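PDB 6NYR: Crov588 from Cafeteriavirus, which is of unknown function but folds as a circular leucine-rich-repeat solenoid built from FNIP repeats, a form often used for protein binding. Local coordinates for residues 296-310 with 318-331. Sequence-based numbering, arbitrary orientation.
Sequences SLTHLTFGNNFNQII and SLTHLTFGDDFNQI
Two successive coils of a leucine-rich-repeat solenoid of the FNIP type stack here, 22 residues apart in sequence, and strands 299-301 and 321-323 pair in parallel, His299 beside His321, Leu300 beside Leu322 and Thr301 beside Thr323, on the inner, concave wall of the ring. Leu300 N donates to His321 O, and Leu300 O accepts from Thr323 N. Just before the strand, Thr298 O takes three donors: His321 N, Thr320 N and, from above the carbonyl plane, Thr320 OG1 at 3.0 Å. With OG1 set between its backbone N and carbonyl carbon, Thr320 also accepts from His321 ND1 in the plane of that ring. This fixes the rotation of the imidazole, which lies in an offset stack on His299, centroids 4.2 Å apart and planes at 8°; His277 and His343 continue the row. Histidine, flat and polar, can both stack on this partly exposed face and bond to a neighbouring threonine hydroxyl.

Leu300 and Leu322, apolar and buried, point to the other face of the strands, into the core, side by side with CD2 of Leu300 4.0 Å from CD1 of Leu322. Phe302 and Phe324 are buried too, large flat rings that can cover one another from coil to coil. They are almost parallel but slid apart, touching through Phe302 CD2 and Phe324 CD1 at 3.7 Å, and the CD1 methyl of Ile310 meets the edge of Phe324. Within each coil a second phenylalanine, Phe306 or Phe328, lays ring atoms over a face of the first.

In the turn Gly303-Phe306, the amide of Asn304 stacks on the carboxylate of Asp326, planes 1° apart, while its OD1 accepts from Asp326 N. Just after the turn, the short amide side chain of Asn307 offers a carbonyl oxygen to N-H groups of the next coil, a bond repeated from Asn285 to Asn307 and from Asn329 to Asn351. With chi1 at -167°, CG of Asn307 lies opposite the backbone N and OD1 reaches across; there Asn329 N, at 2.8 Å, and Gln330 NE2, at 3.3 Å, approach Asn307 OD1 from opposite faces of the amide.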
ATOM      1  N   SER A 296       0.675  12.428 -29.779  1.00 59.29           N
ATOM      2  CA  SER A 296       0.981  12.889 -28.432  1.00 59.92           C
ATOM      3  C   SER A 296       1.191  11.749 -27.443  1.00 58.25           C
ATOM      4  O   SER A 296       1.638  12.000 -26.318  1.00 59.61           O
ATOM      5  CB  SER A 296      -0.152  13.785 -27.911  1.00 60.53           C
ATOM      6  OG  SER A 296      -0.410  14.853 -28.801  1.00 62.83           O
ATOM      7  N   LEU A 297       0.886  10.513 -27.834  1.00 52.77           N
ATOM      8  CA  LEU A 297       0.865   9.390 -26.907  1.00 52.27           C
ATOM      9  C   LEU A 297       2.179   9.253 -26.157  1.00 53.27           C
ATOM     10  O   LEU A 297       3.248   9.155 -26.766  1.00 56.10           O
ATOM     11  CB  LEU A 297       0.559   8.104 -27.678  1.00 53.57           C
ATOM     12  CG  LEU A 297       0.127   6.886 -26.870  1.00 51.21           C
ATOM     13  CD1 LEU A 297      -1.203   7.140 -26.184  1.00 52.54           C
ATOM     14  CD2 LEU A 297       0.035   5.665 -27.785  1.00 51.24           C
ATOM     15  N   THR A 298       2.091   9.233 -24.829  1.00 49.20           N
ATOM     16  CA  THR A 298       3.248   8.971 -23.987  1.00 49.32           C
ATOM     17  C   THR A 298       3.171   7.639 -23.262  1.00 49.88           C
ATOM     18  O   THR A 298       4.211   7.041 -22.980  1.00 49.22           O
ATOM     19  CB  THR A 298       3.419  10.082 -22.942  1.00 48.42           C
ATOM     20  OG1 THR A 298       2.260  10.141 -22.106  1.00 48.05           O
ATOM     21  CG2 THR A 298       3.626  11.427 -23.631  1.00 46.57           C
ATOM     22  N   HIS A 299       1.968   7.170 -22.939  1.00 50.57           N
ATOM     23  CA  HIS A 299       1.776   5.951 -22.164  1.00 46.96           C
ATOM     24  C   HIS A 299       0.852   5.011 -22.919  1.00 45.86           C
ATOM     25  O   HIS A 299      -0.237   5.409 -23.349  1.00 40.53           O
ATOM     26  CB  HIS A 299       1.221   6.283 -20.777  1.00 45.79           C
ATOM     27  CG  HIS A 299       2.200   6.996 -19.899  1.00 46.81           C
ATOM     28  ND1 HIS A 299       2.612   8.289 -20.140  1.00 50.08           N
ATOM     29  CD2 HIS A 299       2.865   6.588 -18.792  1.00 48.58           C
ATOM     30  CE1 HIS A 299       3.480   8.651 -19.211  1.00 50.07           C
ATOM     31  NE2 HIS A 299       3.650   7.639 -18.381  1.00 48.57           N
ATOM     32  N   LEU A 300       1.308   3.772 -23.095  1.00 47.80           N
ATOM     33  CA  LEU A 300       0.562   2.761 -23.834  1.00 46.08           C
ATOM     34  C   LEU A 300       0.610   1.446 -23.077  1.00 44.70           C
ATOM     35  O   LEU A 300       1.693   0.903 -22.839  1.00 41.53           O
ATOM     36  CB  LEU A 300       1.133   2.585 -25.242  1.00 45.77           C
ATOM     37  CG  LEU A 300       0.436   1.529 -26.104  1.00 50.19           C
ATOM     38  CD1 LEU A 300      -1.047   1.821 -26.213  1.00 48.78           C
ATOM     39  CD2 LEU A 300       1.089   1.471 -27.482  1.00 48.46           C
ATOM     40  N   THR A 301      -0.563   0.935 -22.712  1.00 46.98           N
ATOM     41  CA  THR A 301      -0.692  -0.323 -21.986  1.00 47.93           C
ATOM     42  C   THR A 301      -1.582  -1.261 -22.793  1.00 46.41           C
ATOM     43  O   THR A 301      -2.736  -0.928 -23.082  1.00 43.85           O
ATOM     44  CB  THR A 301      -1.291  -0.096 -20.593  1.00 48.85           C
ATOM     45  OG1 THR A 301      -0.421   0.740 -19.821  1.00 49.93           O
ATOM     46  CG2 THR A 301      -1.503  -1.421 -19.866  1.00 48.25           C
ATOM     47  N   PHE A 302      -1.040  -2.420 -23.165  1.00 44.58           N
ATOM     48  CA  PHE A 302      -1.821  -3.449 -23.830  1.00 44.18           C
ATOM     49  C   PHE A 302      -2.420  -4.402 -22.795  1.00 45.75           C
ATOM     50  O   PHE A 302      -1.906  -4.569 -21.687  1.00 47.32           O
ATOM     51  CB  PHE A 302      -0.969  -4.247 -24.826  1.00 43.42           C
ATOM     52  CG  PHE A 302      -0.622  -3.492 -26.070  1.00 45.16           C
ATOM     53  CD1 PHE A 302      -1.578  -3.258 -27.044  1.00 47.10           C
ATOM     54  CD2 PHE A 302       0.665  -3.018 -26.273  1.00 45.78           C
ATOM     55  CE1 PHE A 302      -1.259  -2.559 -28.194  1.00 46.80           C
ATOM     56  CE2 PHE A 302       0.987  -2.317 -27.421  1.00 46.32           C
ATOM     57  CZ  PHE A 302       0.021  -2.091 -28.381  1.00 47.27           C
ATOM     58  N   GLY A 303      -3.518  -5.059 -23.192  1.00 47.87           N
ATOM     59  CA  GLY A 303      -4.149  -6.069 -22.372  1.00 45.89           C
ATOM     60  C   GLY A 303      -3.530  -7.445 -22.571  1.00 45.46           C
ATOM     61  O   GLY A 303      -2.685  -7.660 -23.435  1.00 41.96           O
ATOM     62  N   ASN A 304      -4.014  -8.403 -21.777  1.00 47.34           N
ATOM     63  CA  ASN A 304      -3.335  -9.692 -21.678  1.00 47.60           C
ATOM     64  C   ASN A 304      -3.385 -10.472 -22.986  1.00 46.65           C
ATOM     65  O   ASN A 304      -2.486 -11.276 -23.248  1.00 45.42           O
ATOM     66  CB  ASN A 304      -3.930 -10.511 -20.532  1.00 47.53           C
ATOM     67  CG  ASN A 304      -3.474 -10.016 -19.168  1.00 46.79           C
ATOM     68  OD1 ASN A 304      -2.317  -9.620 -18.997  1.00 47.50           O
ATOM     69  ND2 ASN A 304      -4.374 -10.044 -18.191  1.00 43.69           N
ATOM     70  N   ASN A 305      -4.408 -10.262 -23.817  1.00 45.91           N
ATOM     71  CA  ASN A 305      -4.538 -11.040 -25.043  1.00 44.99           C
ATOM     72  C   ASN A 305      -3.860 -10.413 -26.257  1.00 45.92           C
ATOM     73  O   ASN A 305      -3.690 -11.101 -27.272  1.00 44.03           O
ATOM     74  CB  ASN A 305      -6.015 -11.265 -25.396  1.00 44.06           C
ATOM     75  CG  ASN A 305      -6.709 -12.198 -24.441  1.00 44.31           C
ATOM     76  OD1 ASN A 305      -6.114 -12.673 -23.473  1.00 43.33           O
ATOM     77  ND2 ASN A 305      -7.986 -12.466 -24.701  1.00 44.44           N
ATOM     78  N   PHE A 306      -3.465  -9.143 -26.197  1.00 47.58           N
ATOM     79  CA  PHE A 306      -2.892  -8.509 -27.377  1.00 46.11           C
ATOM     80  C   PHE A 306      -1.633  -9.242 -27.824  1.00 48.25           C
ATOM     81  O   PHE A 306      -0.711  -9.455 -27.032  1.00 50.97           O
ATOM     82  CB  PHE A 306      -2.555  -7.045 -27.109  1.00 45.26           C
ATOM     83  CG  PHE A 306      -1.921  -6.359 -28.281  1.00 44.41           C
ATOM     84  CD1 PHE A 306      -2.704  -5.843 -29.301  1.00 45.94           C
ATOM     85  CD2 PHE A 306      -0.542  -6.243 -28.374  1.00 44.99           C
ATOM     86  CE1 PHE A 306      -2.128  -5.219 -30.387  1.00 46.50           C
ATOM     87  CE2 PHE A 306       0.039  -5.618 -29.460  1.00 46.27           C
ATOM     88  CZ  PHE A 306      -0.755  -5.105 -30.467  1.00 47.43           C
ATOM     89  N   ASN A 307      -1.587  -9.613 -29.103  1.00 45.16           N
ATOM     90  CA  ASN A 307      -0.438 -10.340 -29.629  1.00 46.72           C
ATOM     91  C   ASN A 307      -0.328 -10.155 -31.137  1.00 46.10           C
ATOM     92  O   ASN A 307      -0.103 -11.119 -31.874  1.00 46.95           O
ATOM     93  CB  ASN A 307      -0.540 -11.828 -29.280  1.00 44.23           C
ATOM     94  CG  ASN A 307       0.760 -12.578 -29.529  1.00 45.09           C
ATOM     95  OD1 ASN A 307       1.822 -11.973 -29.671  1.00 43.17           O
ATOM     96  ND2 ASN A 307       0.681 -13.905 -29.574  1.00 50.15           N
ATOM     97  N   GLN A 308      -0.480  -8.920 -31.603  1.00 47.58           N
ATOM     98  CA  GLN A 308      -0.337  -8.587 -33.014  1.00 47.68           C
ATOM     99  C   GLN A 308       0.987  -7.871 -33.235  1.00 48.18           C
ATOM    100  O   GLN A 308       1.434  -7.088 -32.386  1.00 50.49           O
ATOM    101  CB  GLN A 308      -1.505  -7.730 -33.498  1.00 45.74           C
ATOM    102  CG  GLN A 308      -2.849  -8.427 -33.356  1.00 45.53           C
ATOM    103  CD  GLN A 308      -2.940  -9.696 -34.192  1.00 44.91           C
ATOM    104  OE1 GLN A 308      -2.679  -9.683 -35.398  1.00 47.71           O
ATOM    105  NE2 GLN A 308      -3.294 -10.801 -33.549  1.00 43.49           N
ATOM    106  N   ILE A 309       1.618  -8.164 -34.373  1.00 48.48           N
ATOM    107  CA  ILE A 309       2.944  -7.636 -34.650  1.00 49.60           C
ATOM    108  C   ILE A 309       2.888  -6.116 -34.791  1.00 48.34           C
ATOM    109  O   ILE A 309       1.902  -5.542 -35.271  1.00 48.58           O
ATOM    110  CB  ILE A 309       3.513  -8.308 -35.910  1.00 51.59           C
ATOM    111  CG1 ILE A 309       4.996  -7.971 -36.075  1.00 54.02           C
ATOM    112  CG2 ILE A 309       2.719  -7.889 -37.145  1.00 49.50           C
ATOM    113  CD1 ILE A 309       5.766  -9.006 -36.877  1.00 55.29           C
ATOM    114  N   ILE A 310       3.962  -5.462 -34.355  1.00 47.53           N
ATOM    115  CA  ILE A 310       4.115  -4.014 -34.449  1.00 45.43           C
ATOM    116  C   ILE A 310       5.292  -3.743 -35.373  1.00 49.08           C
ATOM    117  O   ILE A 310       6.430  -4.116 -35.062  1.00 47.64           O
ATOM    118  CB  ILE A 310       4.347  -3.375 -33.071  1.00 46.02           C
ATOM    119  CG1 ILE A 310       3.298  -3.886 -32.085  1.00 45.67           C
ATOM    120  CG2 ILE A 310       4.311  -1.857 -33.163  1.00 45.60           C
ATOM    121  CD1 ILE A 310       3.453  -3.346 -30.686  1.00 44.83           C
ATOM    122  N   SER A 318       6.578  10.135 -29.657  1.00 59.98           N
ATOM    123  CA  SER A 318       6.310  10.687 -28.338  1.00 60.03           C
ATOM    124  C   SER A 318       6.286   9.634 -27.237  1.00 57.58           C
ATOM    125  O   SER A 318       6.397   9.992 -26.060  1.00 60.40           O
ATOM    126  CB  SER A 318       4.966  11.425 -28.359  1.00 61.62           C
ATOM    127  OG  SER A 318       3.960  10.620 -28.962  1.00 62.35           O
ATOM    128  N   LEU A 319       6.175   8.356 -27.585  1.00 53.71           N
ATOM    129  CA  LEU A 319       5.931   7.328 -26.582  1.00 51.53           C
ATOM    130  C   LEU A 319       7.117   7.183 -25.639  1.00 49.13           C
ATOM    131  O   LEU A 319       8.261   7.022 -26.076  1.00 47.57           O
ATOM    132  CB  LEU A 319       5.636   5.989 -27.255  1.00 53.50           C
ATOM    133  CG  LEU A 319       5.043   4.906 -26.351  1.00 50.22           C
ATOM    134  CD1 LEU A 319       3.618   5.234 -25.962  1.00 49.94           C
ATOM    135  CD2 LEU A 319       5.122   3.550 -27.047  1.00 48.72           C
ATOM    136  N   THR A 320       6.831   7.242 -24.339  1.00 48.28           N
ATOM    137  CA  THR A 320       7.835   7.055 -23.303  1.00 49.94           C
ATOM    138  C   THR A 320       7.643   5.776 -22.503  1.00 50.39           C
ATOM    139  O   THR A 320       8.627   5.208 -22.023  1.00 54.19           O
ATOM    140  CB  THR A 320       7.827   8.239 -22.324  1.00 48.46           C
ATOM    141  OG1 THR A 320       6.557   8.308 -21.663  1.00 47.42           O
ATOM    142  CG2 THR A 320       8.090   9.546 -23.058  1.00 51.27           C
ATOM    143  N   HIS A 321       6.404   5.314 -22.350  1.00 46.47           N
ATOM    144  CA  HIS A 321       6.093   4.150 -21.529  1.00 46.07           C
ATOM    145  C   HIS A 321       5.303   3.150 -22.359  1.00 46.38           C
ATOM    146  O   HIS A 321       4.268   3.496 -22.936  1.00 47.92           O
ATOM    147  CB  HIS A 321       5.304   4.564 -20.283  1.00 47.37           C
ATOM    148  CG  HIS A 321       6.118   5.333 -19.289  1.00 50.76           C
ATOM    149  ND1 HIS A 321       6.487   6.646 -19.489  1.00 50.82           N
ATOM    150  CD2 HIS A 321       6.663   4.964 -18.107  1.00 51.62           C
ATOM    151  CE1 HIS A 321       7.210   7.058 -18.464  1.00 51.81           C
ATOM    152  NE2 HIS A 321       7.333   6.056 -17.611  1.00 52.33           N
ATOM    153  N   LEU A 322       5.814   1.923 -22.441  1.00 42.79           N
ATOM    154  CA  LEU A 322       5.153   0.836 -23.151  1.00 44.12           C
ATOM    155  C   LEU A 322       5.094  -0.389 -22.252  1.00 41.41           C
ATOM    156  O   LEU A 322       6.117  -0.808 -21.702  1.00 42.80           O
ATOM    157  CB  LEU A 322       5.883   0.502 -24.451  1.00 42.98           C
ATOM    158  CG  LEU A 322       5.405  -0.746 -25.193  1.00 42.18           C
ATOM    159  CD1 LEU A 322       3.955  -0.618 -25.600  1.00 40.95           C
ATOM    160  CD2 LEU A 322       6.291  -0.993 -26.415  1.00 43.28           C
ATOM    161  N   THR A 323       3.900  -0.956 -22.102  1.00 39.07           N
ATOM    162  CA  THR A 323       3.689  -2.117 -21.245  1.00 41.25           C
ATOM    163  C   THR A 323       2.884  -3.163 -22.003  1.00 44.85           C
ATOM    164  O   THR A 323       1.767  -2.884 -22.455  1.00 41.39           O
ATOM    165  CB  THR A 323       2.963  -1.733 -19.951  1.00 40.57           C
ATOM    166  OG1 THR A 323       3.715  -0.728 -19.261  1.00 43.47           O
ATOM    167  CG2 THR A 323       2.784  -2.953 -19.059  1.00 37.95           C
ATOM    168  N   PHE A 324       3.443  -4.363 -22.127  1.00 46.77           N
ATOM    169  CA  PHE A 324       2.787  -5.467 -22.808  1.00 42.91           C
ATOM    170  C   PHE A 324       2.058  -6.343 -21.798  1.00 42.35           C
ATOM    171  O   PHE A 324       2.392  -6.386 -20.611  1.00 41.95           O
ATOM    172  CB  PHE A 324       3.801  -6.304 -23.595  1.00 42.93           C
ATOM    173  CG  PHE A 324       4.279  -5.649 -24.858  1.00 44.02           C
ATOM    174  CD1 PHE A 324       3.435  -5.522 -25.952  1.00 43.93           C
ATOM    175  CD2 PHE A 324       5.573  -5.160 -24.955  1.00 45.37           C
ATOM    176  CE1 PHE A 324       3.875  -4.921 -27.117  1.00 44.26           C
ATOM    177  CE2 PHE A 324       6.015  -4.555 -26.120  1.00 44.39           C
ATOM    178  CZ  PHE A 324       5.165  -4.439 -27.200  1.00 43.94           C
ATOM    179  N   GLY A 325       1.053  -7.059 -22.298  1.00 44.51           N
ATOM    180  CA  GLY A 325       0.293  -7.985 -21.493  1.00 38.86           C
ATOM    181  C   GLY A 325       0.848  -9.390 -21.569  1.00 39.43           C
ATOM    182  O   GLY A 325       1.937  -9.641 -22.090  1.00 39.40           O
ATOM    183  N   ASP A 326       0.063 -10.326 -21.033  1.00 42.07           N
ATOM    184  CA  ASP A 326       0.513 -11.705 -20.881  1.00 41.88           C
ATOM    185  C   ASP A 326       0.915 -12.326 -22.215  1.00 39.31           C
ATOM    186  O   ASP A 326       1.934 -13.020 -22.307  1.00 38.05           O
ATOM    187  CB  ASP A 326      -0.593 -12.536 -20.230  1.00 43.39           C
ATOM    188  CG  ASP A 326      -0.777 -12.222 -18.763  1.00 46.03           C
ATOM    189  OD1 ASP A 326       0.198 -11.782 -18.115  1.00 57.25           O
ATOM    190  OD2 ASP A 326      -1.903 -12.424 -18.257  1.00 49.67           O
ATOM    191  N   ASP A 327       0.101 -12.126 -23.251  1.00 41.07           N
ATOM    192  CA  ASP A 327       0.191 -12.947 -24.452  1.00 45.50           C
ATOM    193  C   ASP A 327       1.181 -12.446 -25.498  1.00 46.22           C
ATOM    194  O   ASP A 327       1.526 -13.213 -26.407  1.00 46.44           O
ATOM    195  CB  ASP A 327      -1.193 -13.068 -25.113  1.00 46.02           C
ATOM    196  CG  ASP A 327      -2.126 -13.983 -24.354  1.00 45.52           C
ATOM    197  OD1 ASP A 327      -1.734 -14.449 -23.264  1.00 45.31           O
ATOM    198  OD2 ASP A 327      -3.251 -14.237 -24.840  1.00 45.15           O
ATOM    199  N   PHE A 328       1.651 -11.204 -25.406  1.00 43.14           N
ATOM    200  CA  PHE A 328       2.450 -10.655 -26.493  1.00 44.85           C
ATOM    201  C   PHE A 328       3.758 -11.423 -26.654  1.00 45.27           C
ATOM    202  O   PHE A 328       4.515 -11.588 -25.695  1.00 45.72           O
ATOM    203  CB  PHE A 328       2.748  -9.177 -26.256  1.00 45.16           C
ATOM    204  CG  PHE A 328       3.486  -8.528 -27.389  1.00 41.41           C
ATOM    205  CD1 PHE A 328       2.799  -8.026 -28.484  1.00 42.29           C
ATOM    206  CD2 PHE A 328       4.870  -8.443 -27.374  1.00 42.30           C
ATOM    207  CE1 PHE A 328       3.478  -7.432 -29.531  1.00 41.89           C
ATOM    208  CE2 PHE A 328       5.550  -7.854 -28.428  1.00 44.69           C
ATOM    209  CZ  PHE A 328       4.850  -7.349 -29.503  1.00 42.27           C
ATOM    210  N   ASN A 329       4.030 -11.880 -27.879  1.00 44.45           N
ATOM    211  CA  ASN A 329       5.249 -12.625 -28.161  1.00 45.84           C
ATOM    212  C   ASN A 329       5.601 -12.505 -29.637  1.00 48.53           C
ATOM    213  O   ASN A 329       5.908 -13.515 -30.288  1.00 48.75           O
ATOM    214  CB  ASN A 329       5.079 -14.100 -27.783  1.00 45.36           C
ATOM    215  CG  ASN A 329       6.402 -14.831 -27.698  1.00 44.17           C
ATOM    216  OD1 ASN A 329       7.451 -14.217 -27.516  1.00 42.51           O
ATOM    217  ND2 ASN A 329       6.360 -16.151 -27.845  1.00 48.69           N
ATOM    218  N   GLN A 330       5.543 -11.288 -30.166  1.00 50.44           N
ATOM    219  CA  GLN A 330       5.861 -11.031 -31.561  1.00 46.88           C
ATOM    220  C   GLN A 330       7.296 -10.537 -31.688  1.00 47.15           C
ATOM    221  O   GLN A 330       7.831  -9.887 -30.786  1.00 48.20           O
ATOM    222  CB  GLN A 330       4.902  -9.999 -32.148  1.00 45.47           C
ATOM    223  CG  GLN A 330       3.472 -10.494 -32.279  1.00 46.76           C
ATOM    224  CD  GLN A 330       3.348 -11.685 -33.202  1.00 47.50           C
ATOM    225  OE1 GLN A 330       3.801 -11.648 -34.344  1.00 52.67           O
ATOM    226  NE2 GLN A 330       2.748 -12.757 -32.703  1.00 47.79           N
ATOM    227  N   ILE A 331       7.916 -10.858 -32.825  1.00 50.80           N
ATOM    228  CA  ILE A 331       9.266 -10.384 -33.089  1.00 53.34           C
ATOM    229  C   ILE A 331       9.252  -8.864 -33.141  1.00 51.25           C
ATOM    230  O   ILE A 331       8.316  -8.248 -33.669  1.00 48.71           O
ATOM    231  CB  ILE A 331       9.802 -10.979 -34.402  1.00 57.92           C
ATOM    232  CG1 ILE A 331      10.060 -12.479 -34.240  1.00 58.21           C
ATOM    233  CG2 ILE A 331      11.074 -10.260 -34.838  1.00 57.16           C
ATOM    234  CD1 ILE A 331      10.327 -13.208 -35.549  1.00 59.43           C
TER
HETATM  235  O   HOH W   1       3.045   1.707 -20.146  1.00 36.23           O
HETATM  236  O   HOH W   2       6.137  -6.402 -33.100  1.00 35.78           O
HETATM  237  O   HOH W   3       8.706  -6.068 -35.675  1.00 55.75           O